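Local coordinates for protein uroporphyrin-III C-methyltransferase (Thermus thermophilus, PDB 1VE2) that probably transfers methyl groups from S-adenosyl-L-methionine to carbon atoms of uroporphyrinogen III, an early step toward sirohaem and corrinoids, at residues Ser117-Leu122 and Leu127-Arg132; Glu170-Arg175 and Leu216-Val221; Leu148-Pro151 and Thr155-Leu158. One frame throughout, in Å; residues are numbered along the deposited sequence.

How the contacts relate
All three contacts lie around the mixed five-stranded sheet of this two-sheet methyltransferase, the one that contains strands 155-159 and 214-218. Along the chain contact 1 comes first, then contact 3, then contact 2. Contacts 2 and 3 have centres about 8 Å apart and share a leucine-rich layer against helix 168-173; an arginine of contact 2 also hydrogen-bonds the loop of contact 3. The centre of contact 1 is about 15 Å from each of theirs, and it packs on Val-157 and Val-217, which point away from that layer. The two faces of one sheet are thus covered by different parts of the chain, and contacts 1 and 3 also touch the second subunit.

Contact 1 of 3, residues Ser117-Leu122 and Leu127-Arg132; sequences SAVGAL and LPLTHR
Leu-122 and Leu-127 are joined by the one hydrogen bond of this contact, from Leu-127 N to Leu-122 O at 2.9 Å. The N-H points well at its acceptor (160°), although the donor is tilted 34° from the carbonyl plane. The bond marks the C-terminal end of helix 119-124, where the loop that follows folds back on the helix, and holds the CA atoms of Leu-122 and Leu-127 5.2 Å apart. The remaining interactions are apolar. Leu-129 serves two helix residues with its two branches: CD1 lies 3.6 Å from Val-119 CG2, while CD2 meets Leu-122 CD1 at 3.4 Å, tighter than normal van der Waals contact. The Leu-122 and Leu-129 side chains cross at about a right angle, so the meeting is made by the methyl ends, with Leu-129 CG just behind. Val-119 holds CG1 anti to its backbone N (chi1 176°), which leaves CG2 as the branch that reaches the loop. Leu-127 adds its CB, 3.5 Å from Leu-122 O. Together the segments bury 243 Å². Val-119 also packs on Val-91 of the second subunit. The apolar patch lies against one face of the mixed sheet: Leu-122 and Leu-129 rest on Val-217 of strand 214-218, Leu-129 also on Val-157 of strand 155-159, and Leu-127 and Leu-129 touch Tyr-225 of helix 225-228.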
ATOM      1  N   SER A 117       2.329  -5.832  -2.308  1.00 21.13           N
ATOM      2  CA  SER A 117       2.116  -6.941  -3.237  1.00 25.54           C
ATOM      3  C   SER A 117       0.717  -6.944  -3.810  1.00 27.38           C
ATOM      4  O   SER A 117       0.493  -7.482  -4.892  1.00 29.39           O
ATOM      5  CB  SER A 117       2.348  -8.281  -2.522  1.00 25.78           C
ATOM      6  OG  SER A 117       3.672  -8.395  -2.021  1.00 29.04           O
ATOM      7  N   ALA A 118      -0.226  -6.363  -3.071  1.00 26.04           N
ATOM      8  CA  ALA A 118      -1.610  -6.302  -3.510  1.00 27.27           C
ATOM      9  C   ALA A 118      -1.861  -4.961  -4.182  1.00 27.29           C
ATOM     10  O   ALA A 118      -1.680  -4.823  -5.391  1.00 26.45           O
ATOM     11  CB  ALA A 118      -2.552  -6.484  -2.315  1.00 27.10           C
ATOM     12  N   VAL A 119      -2.250  -3.972  -3.381  1.00 24.54           N
ATOM     13  CA  VAL A 119      -2.538  -2.625  -3.856  1.00 25.33           C
ATOM     14  C   VAL A 119      -1.510  -2.034  -4.820  1.00 25.40           C
ATOM     15  O   VAL A 119      -1.867  -1.417  -5.823  1.00 24.50           O
ATOM     16  CB  VAL A 119      -2.706  -1.660  -2.654  1.00 27.50           C
ATOM     17  CG1 VAL A 119      -2.916  -0.238  -3.141  1.00 28.09           C
ATOM     18  CG2 VAL A 119      -3.888  -2.108  -1.792  1.00 27.86           C
ATOM     19  N   GLY A 120      -0.233  -2.211  -4.508  1.00 26.23           N
ATOM     20  CA  GLY A 120       0.808  -1.675  -5.362  1.00 24.75           C
ATOM     21  C   GLY A 120       0.809  -2.277  -6.754  1.00 24.17           C
ATOM     22  O   GLY A 120       0.957  -1.560  -7.743  1.00 23.34           O
ATOM     23  N   ALA A 121       0.647  -3.596  -6.839  1.00 23.93           N
ATOM     24  CA  ALA A 121       0.635  -4.274  -8.131  1.00 22.42           C
ATOM     25  C   ALA A 121      -0.543  -3.808  -8.973  1.00 21.86           C
ATOM     26  O   ALA A 121      -0.398  -3.523 -10.162  1.00 20.22           O
ATOM     27  CB  ALA A 121       0.571  -5.791  -7.936  1.00 22.67           C
ATOM     28  N   LEU A 122      -1.718  -3.737  -8.355  1.00 21.57           N
ATOM     29  CA  LEU A 122      -2.912  -3.293  -9.068  1.00 22.72           C
ATOM     30  C   LEU A 122      -2.734  -1.869  -9.602  1.00 22.49           C
ATOM     31  O   LEU A 122      -3.095  -1.578 -10.740  1.00 23.09           O
ATOM     32  CB  LEU A 122      -4.125  -3.376  -8.138  1.00 24.63           C
ATOM     33  CG  LEU A 122      -4.418  -4.789  -7.625  1.00 27.32           C
ATOM     34  CD1 LEU A 122      -5.506  -4.745  -6.576  1.00 30.18           C
ATOM     35  CD2 LEU A 122      -4.848  -5.675  -8.786  1.00 30.64           C
ATOM     36  N   LEU A 127      -5.068  -0.140 -12.283  1.00 23.39           N
ATOM     37  CA  LEU A 127      -6.369  -0.647 -11.873  1.00 23.22           C
ATOM     38  C   LEU A 127      -6.766  -0.118 -10.490  1.00 23.36           C
ATOM     39  O   LEU A 127      -6.027  -0.283  -9.522  1.00 22.60           O
ATOM     40  CB  LEU A 127      -6.329  -2.172 -11.855  1.00 23.69           C
ATOM     41  CG  LEU A 127      -5.830  -2.806 -13.157  1.00 23.26           C
ATOM     42  CD1 LEU A 127      -5.742  -4.310 -12.964  1.00 25.23           C
ATOM     43  CD2 LEU A 127      -6.762  -2.460 -14.312  1.00 25.25           C
ATOM     44  N   PRO A 128      -7.946   0.516 -10.386  1.00 22.91           N
ATOM     45  CA  PRO A 128      -8.446   1.072  -9.124  1.00 22.46           C
ATOM     46  C   PRO A 128      -9.185   0.048  -8.260  1.00 22.67           C
ATOM     47  O   PRO A 128      -9.741  -0.923  -8.775  1.00 21.34           O
ATOM     48  CB  PRO A 128      -9.367   2.188  -9.599  1.00 23.88           C
ATOM     49  CG  PRO A 128     -10.016   1.555 -10.808  1.00 22.52           C
ATOM     50  CD  PRO A 128      -8.835   0.880 -11.510  1.00 22.97           C
ATOM     51  N   LEU A 129      -9.173   0.270  -6.945  1.00 21.26           N
ATOM     52  CA  LEU A 129      -9.850  -0.601  -5.990  1.00 20.87           C
ATOM     53  C   LEU A 129     -11.152   0.052  -5.563  1.00 18.81           C
ATOM     54  O   LEU A 129     -12.013  -0.583  -4.969  1.00 19.82           O
ATOM     55  CB  LEU A 129      -8.970  -0.845  -4.758  1.00 19.79           C
ATOM     56  CG  LEU A 129      -7.764  -1.747  -5.026  1.00 22.83           C
ATOM     57  CD1 LEU A 129      -6.898  -1.853  -3.772  1.00 22.10           C
ATOM     58  CD2 LEU A 129      -8.257  -3.122  -5.465  1.00 21.47           C
ATOM     59  N   THR A 130     -11.277   1.341  -5.856  1.00 21.93           N
ATOM     60  CA  THR A 130     -12.485   2.089  -5.537  1.00 20.70           C
ATOM     61  C   THR A 130     -12.804   2.968  -6.735  1.00 21.86           C
ATOM     62  O   THR A 130     -11.907   3.329  -7.492  1.00 22.00           O
ATOM     63  CB  THR A 130     -12.291   2.980  -4.298  1.00 21.40           C
ATOM     64  OG1 THR A 130     -11.168   3.847  -4.505  1.00 22.21           O
ATOM     65  CG2 THR A 130     -12.058   2.120  -3.053  1.00 23.09           C
ATOM     66  N   HIS A 131     -14.079   3.308  -6.902  1.00 21.83           N
ATOM     67  CA  HIS A 131     -14.506   4.145  -8.017  1.00 23.41           C
ATOM     68  C   HIS A 131     -15.936   4.607  -7.765  1.00 22.77           C
ATOM     69  O   HIS A 131     -16.768   3.838  -7.289  1.00 21.63           O
ATOM     70  CB  HIS A 131     -14.420   3.353  -9.326  1.00 23.91           C
ATOM     71  CG  HIS A 131     -14.589   4.193 -10.554  1.00 24.13           C
ATOM     72  ND1 HIS A 131     -15.764   4.232 -11.274  1.00 27.58           N
ATOM     73  CD2 HIS A 131     -13.742   5.050 -11.171  1.00 25.32           C
ATOM     74  CE1 HIS A 131     -15.633   5.077 -12.282  1.00 24.54           C
ATOM     75  NE2 HIS A 131     -14.417   5.587 -12.241  1.00 26.72           N
ATOM     76  N   ARG A 132     -16.219   5.869  -8.069  1.00 24.61           N
ATOM     77  CA  ARG A 132     -17.557   6.413  -7.848  1.00 26.70           C
ATOM     78  C   ARG A 132     -18.655   5.485  -8.352  1.00 26.94           C
ATOM     79  O   ARG A 132     -18.637   5.057  -9.499  1.00 26.15           O
ATOM     80  CB  ARG A 132     -17.686   7.779  -8.521  1.00 28.92           C
ATOM     81  CG  ARG A 132     -17.330   7.774  -9.995  1.00 30.16           C
ATOM     82  CD  ARG A 132     -17.181   9.189 -10.531  1.00 33.61           C
ATOM     83  NE  ARG A 132     -18.414   9.959 -10.428  1.00 35.57           N
ATOM     84  CZ  ARG A 132     -18.539  11.219 -10.838  1.00 37.22           C
ATOM     85  NH1 ARG A 132     -17.502  11.848 -11.378  1.00 37.84           N
ATOM     86  NH2 ARG A 132     -19.699  11.848 -10.709  1.00 35.86           N
TER

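Contact 2 of 3, residues Glu170-Arg175 and Leu216-Val221; sequences ERLLER and LVVGKV
Leu-216, the first residue of its segment, points a methyl group at Leu-172 on helix 168-173, and the two side chains reach toward each other tip to tip, with Leu-216 CD1 4.1 Å from Leu-172 CD1. On Leu-216, CG stands anti to the backbone N (chi1 178°), which carries the branch out from the strand toward the helix. Val-217, next along, turns its side chain to the other face of the sheet, where it packs on Thr-155 and Leu-185. Val-218 returns to the helix side, and its CG1 lies 4.5 Å from Leu-172 CD2. Leu-172 therefore spreads its two methyls over neighbouring same-face positions of one strand, CD1 for Leu-216 and CD2 for Val-218. The contact is purely apolar and light, with 106 Å² buried between the segments. At Gly-219 the backbone takes angles at which a CB would be jammed against the carbonyl O of Val-218, and the chain then enters a 3-10 segment that starts at Lys-220 and Val-221. This is helix-on-sheet packing: helix 168-173 lies on one face of the mixed sheet, which it meets here through Leu-172. Strand 214-218 lies in the middle of that sheet, hydrogen-bonded through its backbone to Leu-156 and Leu-158 on one flank and to Ala-183 on the other, while Leu-172 also touches Leu-158 of strand 155-159 and Leu-182 of strand 181-186.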
ATOM      1  N   GLU A 170     -16.964 -20.934  -3.402  1.00 61.10           N
ATOM      2  CA  GLU A 170     -17.992 -21.058  -2.379  1.00 60.33           C
ATOM      3  C   GLU A 170     -17.953 -19.878  -1.418  1.00 58.93           C
ATOM      4  O   GLU A 170     -18.937 -19.165  -1.231  1.00 59.11           O
ATOM      5  CB  GLU A 170     -17.815 -22.348  -1.552  1.00 61.15           C
ATOM      6  CG  GLU A 170     -17.033 -23.497  -2.183  1.00 63.17           C
ATOM      7  CD  GLU A 170     -17.413 -23.778  -3.621  1.00 63.69           C
ATOM      8  OE1 GLU A 170     -18.620 -23.747  -3.932  1.00 64.66           O
ATOM      9  OE2 GLU A 170     -16.504 -24.032  -4.439  1.00 64.12           O
ATOM     10  N   ARG A 171     -16.794 -19.704  -0.797  1.00 57.53           N
ATOM     11  CA  ARG A 171     -16.580 -18.642   0.171  1.00 55.81           C
ATOM     12  C   ARG A 171     -16.811 -17.242  -0.372  1.00 52.52           C
ATOM     13  O   ARG A 171     -17.316 -16.380   0.339  1.00 51.46           O
ATOM     14  CB  ARG A 171     -15.174 -18.768   0.771  1.00 58.49           C
ATOM     15  CG  ARG A 171     -15.181 -19.385   2.162  1.00 62.81           C
ATOM     16  CD  ARG A 171     -16.052 -20.639   2.207  1.00 65.56           C
ATOM     17  NE  ARG A 171     -16.365 -21.056   3.573  1.00 68.53           N
ATOM     18  CZ  ARG A 171     -17.234 -22.014   3.875  1.00 70.04           C
ATOM     19  NH1 ARG A 171     -17.877 -22.657   2.907  1.00 71.06           N
ATOM     20  NH2 ARG A 171     -17.466 -22.332   5.142  1.00 70.68           N
ATOM     21  N   LEU A 172     -16.447 -17.015  -1.628  1.00 49.19           N
ATOM     22  CA  LEU A 172     -16.645 -15.703  -2.233  1.00 46.02           C
ATOM     23  C   LEU A 172     -18.136 -15.453  -2.404  1.00 45.18           C
ATOM     24  O   LEU A 172     -18.595 -14.312  -2.376  1.00 44.78           O
ATOM     25  CB  LEU A 172     -15.949 -15.610  -3.597  1.00 43.62           C
ATOM     26  CG  LEU A 172     -14.420 -15.705  -3.646  1.00 42.80           C
ATOM     27  CD1 LEU A 172     -13.958 -15.560  -5.082  1.00 40.79           C
ATOM     28  CD2 LEU A 172     -13.794 -14.616  -2.782  1.00 43.37           C
ATOM     29  N   LEU A 173     -18.892 -16.534  -2.575  1.00 43.86           N
ATOM     30  CA  LEU A 173     -20.337 -16.438  -2.742  1.00 42.53           C
ATOM     31  C   LEU A 173     -20.998 -15.936  -1.461  1.00 42.09           C
ATOM     32  O   LEU A 173     -22.117 -15.422  -1.486  1.00 41.61           O
ATOM     33  CB  LEU A 173     -20.911 -17.803  -3.137  1.00 42.39           C
ATOM     34  CG  LEU A 173     -20.524 -18.279  -4.538  1.00 41.50           C
ATOM     35  CD1 LEU A 173     -20.976 -19.717  -4.750  1.00 42.29           C
ATOM     36  CD2 LEU A 173     -21.150 -17.361  -5.573  1.00 40.81           C
ATOM     37  N   GLU A 174     -20.293 -16.087  -0.342  1.00 41.58           N
ATOM     38  CA  GLU A 174     -20.799 -15.638   0.948  1.00 41.40           C
ATOM     39  C   GLU A 174     -20.590 -14.132   1.119  1.00 39.38           C
ATOM     40  O   GLU A 174     -20.976 -13.558   2.136  1.00 37.89           O
ATOM     41  CB  GLU A 174     -20.082 -16.367   2.082  1.00 44.84           C
ATOM     42  CG  GLU A 174     -20.223 -17.871   2.053  1.00 48.82           C
ATOM     43  CD  GLU A 174     -19.507 -18.528   3.213  1.00 51.59           C
ATOM     44  OE1 GLU A 174     -18.269 -18.371   3.318  1.00 53.29           O
ATOM     45  OE2 GLU A 174     -20.183 -19.199   4.021  1.00 53.25           O
ATOM     46  N   ARG A 175     -19.977 -13.502   0.121  1.00 36.71           N
ATOM     47  CA  ARG A 175     -19.714 -12.068   0.172  1.00 34.73           C
ATOM     48  C   ARG A 175     -20.146 -11.369  -1.107  1.00 34.35           C
ATOM     49  O   ARG A 175     -20.501 -10.191  -1.086  1.00 33.55           O
ATOM     50  CB  ARG A 175     -18.220 -11.817   0.402  1.00 32.80           C
ATOM     51  CG  ARG A 175     -17.707 -12.286   1.754  1.00 32.15           C
ATOM     52  CD  ARG A 175     -18.071 -11.312   2.863  1.00 32.04           C
ATOM     53  NE  ARG A 175     -17.603 -11.779   4.165  1.00 31.91           N
ATOM     54  CZ  ARG A 175     -18.303 -12.556   4.986  1.00 34.39           C
ATOM     55  NH1 ARG A 175     -19.523 -12.959   4.648  1.00 34.86           N
ATOM     56  NH2 ARG A 175     -17.785 -12.929   6.150  1.00 34.02           N
ATOM     57  N   LEU A 216      -6.131 -11.951  -6.285  1.00 28.18           N
ATOM     58  CA  LEU A 216      -7.525 -12.047  -6.683  1.00 26.61           C
ATOM     59  C   LEU A 216      -8.202 -10.753  -6.248  1.00 25.81           C
ATOM     60  O   LEU A 216      -7.982 -10.284  -5.131  1.00 24.66           O
ATOM     61  CB  LEU A 216      -8.199 -13.237  -5.995  1.00 28.01           C
ATOM     62  CG  LEU A 216      -9.690 -13.484  -6.256  1.00 29.86           C
ATOM     63  CD1 LEU A 216     -10.036 -14.929  -5.879  1.00 30.44           C
ATOM     64  CD2 LEU A 216     -10.544 -12.505  -5.454  1.00 30.80           C
ATOM     65  N   VAL A 217      -8.992 -10.167  -7.141  1.00 23.19           N
ATOM     66  CA  VAL A 217      -9.728  -8.947  -6.830  1.00 24.39           C
ATOM     67  C   VAL A 217     -11.168  -9.162  -7.293  1.00 24.87           C
ATOM     68  O   VAL A 217     -11.408  -9.490  -8.458  1.00 26.54           O
ATOM     69  CB  VAL A 217      -9.148  -7.714  -7.559  1.00 23.64           C
ATOM     70  CG1 VAL A 217      -9.855  -6.450  -7.072  1.00 23.23           C
ATOM     71  CG2 VAL A 217      -7.649  -7.622  -7.327  1.00 22.55           C
ATOM     72  N   VAL A 218     -12.120  -8.986  -6.380  1.00 23.82           N
ATOM     73  CA  VAL A 218     -13.526  -9.177  -6.708  1.00 24.05           C
ATOM     74  C   VAL A 218     -14.386  -7.987  -6.272  1.00 25.42           C
ATOM     75  O   VAL A 218     -14.118  -7.349  -5.250  1.00 23.70           O
ATOM     76  CB  VAL A 218     -14.050 -10.505  -6.087  1.00 25.63           C
ATOM     77  CG1 VAL A 218     -13.813 -10.520  -4.585  1.00 24.68           C
ATOM     78  CG2 VAL A 218     -15.533 -10.700  -6.414  1.00 23.85           C
ATOM     79  N   GLY A 219     -15.408  -7.681  -7.068  1.00 25.41           N
ATOM     80  CA  GLY A 219     -16.282  -6.568  -6.752  1.00 25.88           C
ATOM     81  C   GLY A 219     -16.677  -5.801  -7.999  1.00 26.56           C
ATOM     82  O   GLY A 219     -16.057  -5.950  -9.051  1.00 25.84           O
ATOM     83  N   LYS A 220     -17.710  -4.973  -7.878  1.00 27.26           N
ATOM     84  CA  LYS A 220     -18.200  -4.172  -8.993  1.00 27.37           C
ATOM     85  C   LYS A 220     -17.129  -3.332  -9.688  1.00 27.17           C
ATOM     86  O   LYS A 220     -17.225  -3.070 -10.889  1.00 25.40           O
ATOM     87  CB  LYS A 220     -19.331  -3.250  -8.520  1.00 30.85           C
ATOM     88  CG  LYS A 220     -20.591  -3.980  -8.070  1.00 33.06           C
ATOM     89  CD  LYS A 220     -21.664  -3.010  -7.607  1.00 36.68           C
ATOM     90  CE  LYS A 220     -22.943  -3.746  -7.239  1.00 38.83           C
ATOM     91  NZ  LYS A 220     -24.012  -2.804  -6.811  1.00 42.94           N
ATOM     92  N   VAL A 221     -16.103  -2.910  -8.951  1.00 24.00           N
ATOM     93  CA  VAL A 221     -15.064  -2.084  -9.552  1.00 23.64           C
ATOM     94  C   VAL A 221     -14.254  -2.845 -10.606  1.00 23.12           C
ATOM     95  O   VAL A 221     -13.696  -2.244 -11.519  1.00 23.76           O
ATOM     96  CB  VAL A 221     -14.082  -1.526  -8.487  1.00 22.42           C
ATOM     97  CG1 VAL A 221     -13.198  -2.644  -7.948  1.00 21.28           C
ATOM     98  CG2 VAL A 221     -13.243  -0.400  -9.096  1.00 19.43           C
TER

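Contact 3 of 3, residues Leu148-Pro151 and Thr155-Leu158; sequences LPLP and TLVL
Leu-150 and Pro-151 lie over strand 155-159 at the point where the connection from strand 138-142 turns back into the sheet. These two strands are parallel neighbours in the mixed sheet, so the segment 148-151 belongs to a crossover link, and its last two residues cover the strand it leads into. The tight part is a small apolar cluster. Pro-151 offers the CG of its ring to Leu-156 CD1 at 3.7 Å, the two side chains crossing at about a right angle. Leu-150 divides its methyls between two residues of the strand: CD2 meets Leu-158 CD2 at 3.8 Å, with Leu-158 CD1 a little farther off at 4.1 Å, and CD1 meets Leu-156 CD2 at 4.1 Å. Both leucine pairs also cross near a right angle, so contact is made by methyl ends and not along whole side chains. Leu-156 and Leu-158 lie two residues apart on one face of the strand and form the floor on which Leu-150 sits. Leu-172 of helix 168-173 touches all three of these leucines, and the backbone O of Leu-150 is hydrogen-bonded by Arg-175 NH2, which ties the link to the chain just after that helix. Toward the start of the segment the packing gives way. Leu-148 and Pro-149 are exposed and lie well off the strand, although Leu-148 packs on Arg-136 of the second subunit and Pro-149 on Arg-175. Leu-150 itself remains only partly exposed, at the border between the two regions. At the buried end, Leu-156 keeps CG anti to its backbone N (chi1 173°) and thereby extends out from the strand; its two methyls part there, CD1 going to Pro-151 CG and CD2 to Leu-150 CD1.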
ATOM      1  N   LEU A 148     -12.064 -19.732   8.243  1.00 47.75           N
ATOM      2  CA  LEU A 148     -12.464 -18.450   8.812  1.00 45.91           C
ATOM      3  C   LEU A 148     -13.161 -17.526   7.810  1.00 43.72           C
ATOM      4  O   LEU A 148     -12.852 -17.532   6.616  1.00 43.09           O
ATOM      5  CB  LEU A 148     -11.241 -17.751   9.413  1.00 47.62           C
ATOM      6  CG  LEU A 148     -10.651 -18.362  10.691  1.00 49.60           C
ATOM      7  CD1 LEU A 148     -10.242 -19.816  10.459  1.00 50.70           C
ATOM      8  CD2 LEU A 148      -9.450 -17.532  11.135  1.00 50.81           C
ATOM      9  N   PRO A 149     -14.117 -16.715   8.294  1.00 41.26           N
ATOM     10  CA  PRO A 149     -14.886 -15.772   7.472  1.00 38.77           C
ATOM     11  C   PRO A 149     -14.029 -14.721   6.772  1.00 35.65           C
ATOM     12  O   PRO A 149     -12.982 -14.315   7.281  1.00 34.51           O
ATOM     13  CB  PRO A 149     -15.846 -15.137   8.478  1.00 39.39           C
ATOM     14  CG  PRO A 149     -16.030 -16.221   9.505  1.00 40.82           C
ATOM     15  CD  PRO A 149     -14.615 -16.716   9.680  1.00 41.65           C
ATOM     16  N   LEU A 150     -14.487 -14.289   5.602  1.00 31.24           N
ATOM     17  CA  LEU A 150     -13.790 -13.273   4.827  1.00 27.75           C
ATOM     18  C   LEU A 150     -14.267 -11.899   5.292  1.00 25.42           C
ATOM     19  O   LEU A 150     -15.365 -11.766   5.834  1.00 23.02           O
ATOM     20  CB  LEU A 150     -14.110 -13.433   3.337  1.00 27.04           C
ATOM     21  CG  LEU A 150     -13.472 -14.578   2.548  1.00 27.84           C
ATOM     22  CD1 LEU A 150     -14.154 -14.705   1.193  1.00 31.36           C
ATOM     23  CD2 LEU A 150     -11.982 -14.315   2.370  1.00 30.18           C
ATOM     24  N   PRO A 151     -13.440 -10.857   5.102  1.00 24.37           N
ATOM     25  CA  PRO A 151     -13.879  -9.526   5.528  1.00 23.24           C
ATOM     26  C   PRO A 151     -14.996  -9.049   4.609  1.00 23.74           C
ATOM     27  O   PRO A 151     -15.333  -9.732   3.637  1.00 22.29           O
ATOM     28  CB  PRO A 151     -12.609  -8.673   5.395  1.00 23.13           C
ATOM     29  CG  PRO A 151     -11.824  -9.369   4.324  1.00 23.31           C
ATOM     30  CD  PRO A 151     -12.041 -10.839   4.639  1.00 23.92           C
ATOM     31  N   THR A 155     -14.821  -3.910  -2.333  1.00 19.11           N
ATOM     32  CA  THR A 155     -13.823  -4.592  -3.157  1.00 18.38           C
ATOM     33  C   THR A 155     -12.992  -5.483  -2.245  1.00 20.69           C
ATOM     34  O   THR A 155     -12.485  -5.027  -1.217  1.00 18.08           O
ATOM     35  CB  THR A 155     -12.848  -3.605  -3.839  1.00 19.37           C
ATOM     36  OG1 THR A 155     -13.577  -2.681  -4.657  1.00 16.88           O
ATOM     37  CG2 THR A 155     -11.835  -4.367  -4.709  1.00 19.01           C
ATOM     38  N   LEU A 156     -12.854  -6.754  -2.615  1.00 18.76           N
ATOM     39  CA  LEU A 156     -12.058  -7.676  -1.822  1.00 20.17           C
ATOM     40  C   LEU A 156     -10.819  -8.124  -2.583  1.00 19.59           C
ATOM     41  O   LEU A 156     -10.910  -8.532  -3.741  1.00 19.12           O
ATOM     42  CB  LEU A 156     -12.883  -8.901  -1.443  1.00 21.20           C
ATOM     43  CG  LEU A 156     -12.129 -10.036  -0.754  1.00 21.53           C
ATOM     44  CD1 LEU A 156     -11.583  -9.578   0.601  1.00 22.67           C
ATOM     45  CD2 LEU A 156     -13.086 -11.211  -0.574  1.00 22.98           C
ATOM     46  N   VAL A 157      -9.663  -8.022  -1.933  1.00 18.26           N
ATOM     47  CA  VAL A 157      -8.400  -8.446  -2.525  1.00 18.35           C
ATOM     48  C   VAL A 157      -7.885  -9.627  -1.708  1.00 19.48           C
ATOM     49  O   VAL A 157      -7.786  -9.552  -0.481  1.00 17.98           O
ATOM     50  CB  VAL A 157      -7.336  -7.321  -2.491  1.00 19.39           C
ATOM     51  CG1 VAL A 157      -6.056  -7.789  -3.174  1.00 17.91           C
ATOM     52  CG2 VAL A 157      -7.875  -6.075  -3.171  1.00 19.59           C
ATOM     53  N   LEU A 158      -7.589 -10.734  -2.379  1.00 20.11           N
ATOM     54  CA  LEU A 158      -7.064 -11.900  -1.681  1.00 22.94           C
ATOM     55  C   LEU A 158      -5.689 -12.267  -2.211  1.00 22.92           C
ATOM     56  O   LEU A 158      -5.488 -12.407  -3.417  1.00 22.65           O
ATOM     57  CB  LEU A 158      -8.003 -13.103  -1.828  1.00 26.94           C
ATOM     58  CG  LEU A 158      -9.338 -13.012  -1.086  1.00 28.66           C
ATOM     59  CD1 LEU A 158     -10.114 -14.313  -1.290  1.00 32.99           C
ATOM     60  CD2 LEU A 158      -9.094 -12.768   0.394  1.00 28.79           C
TER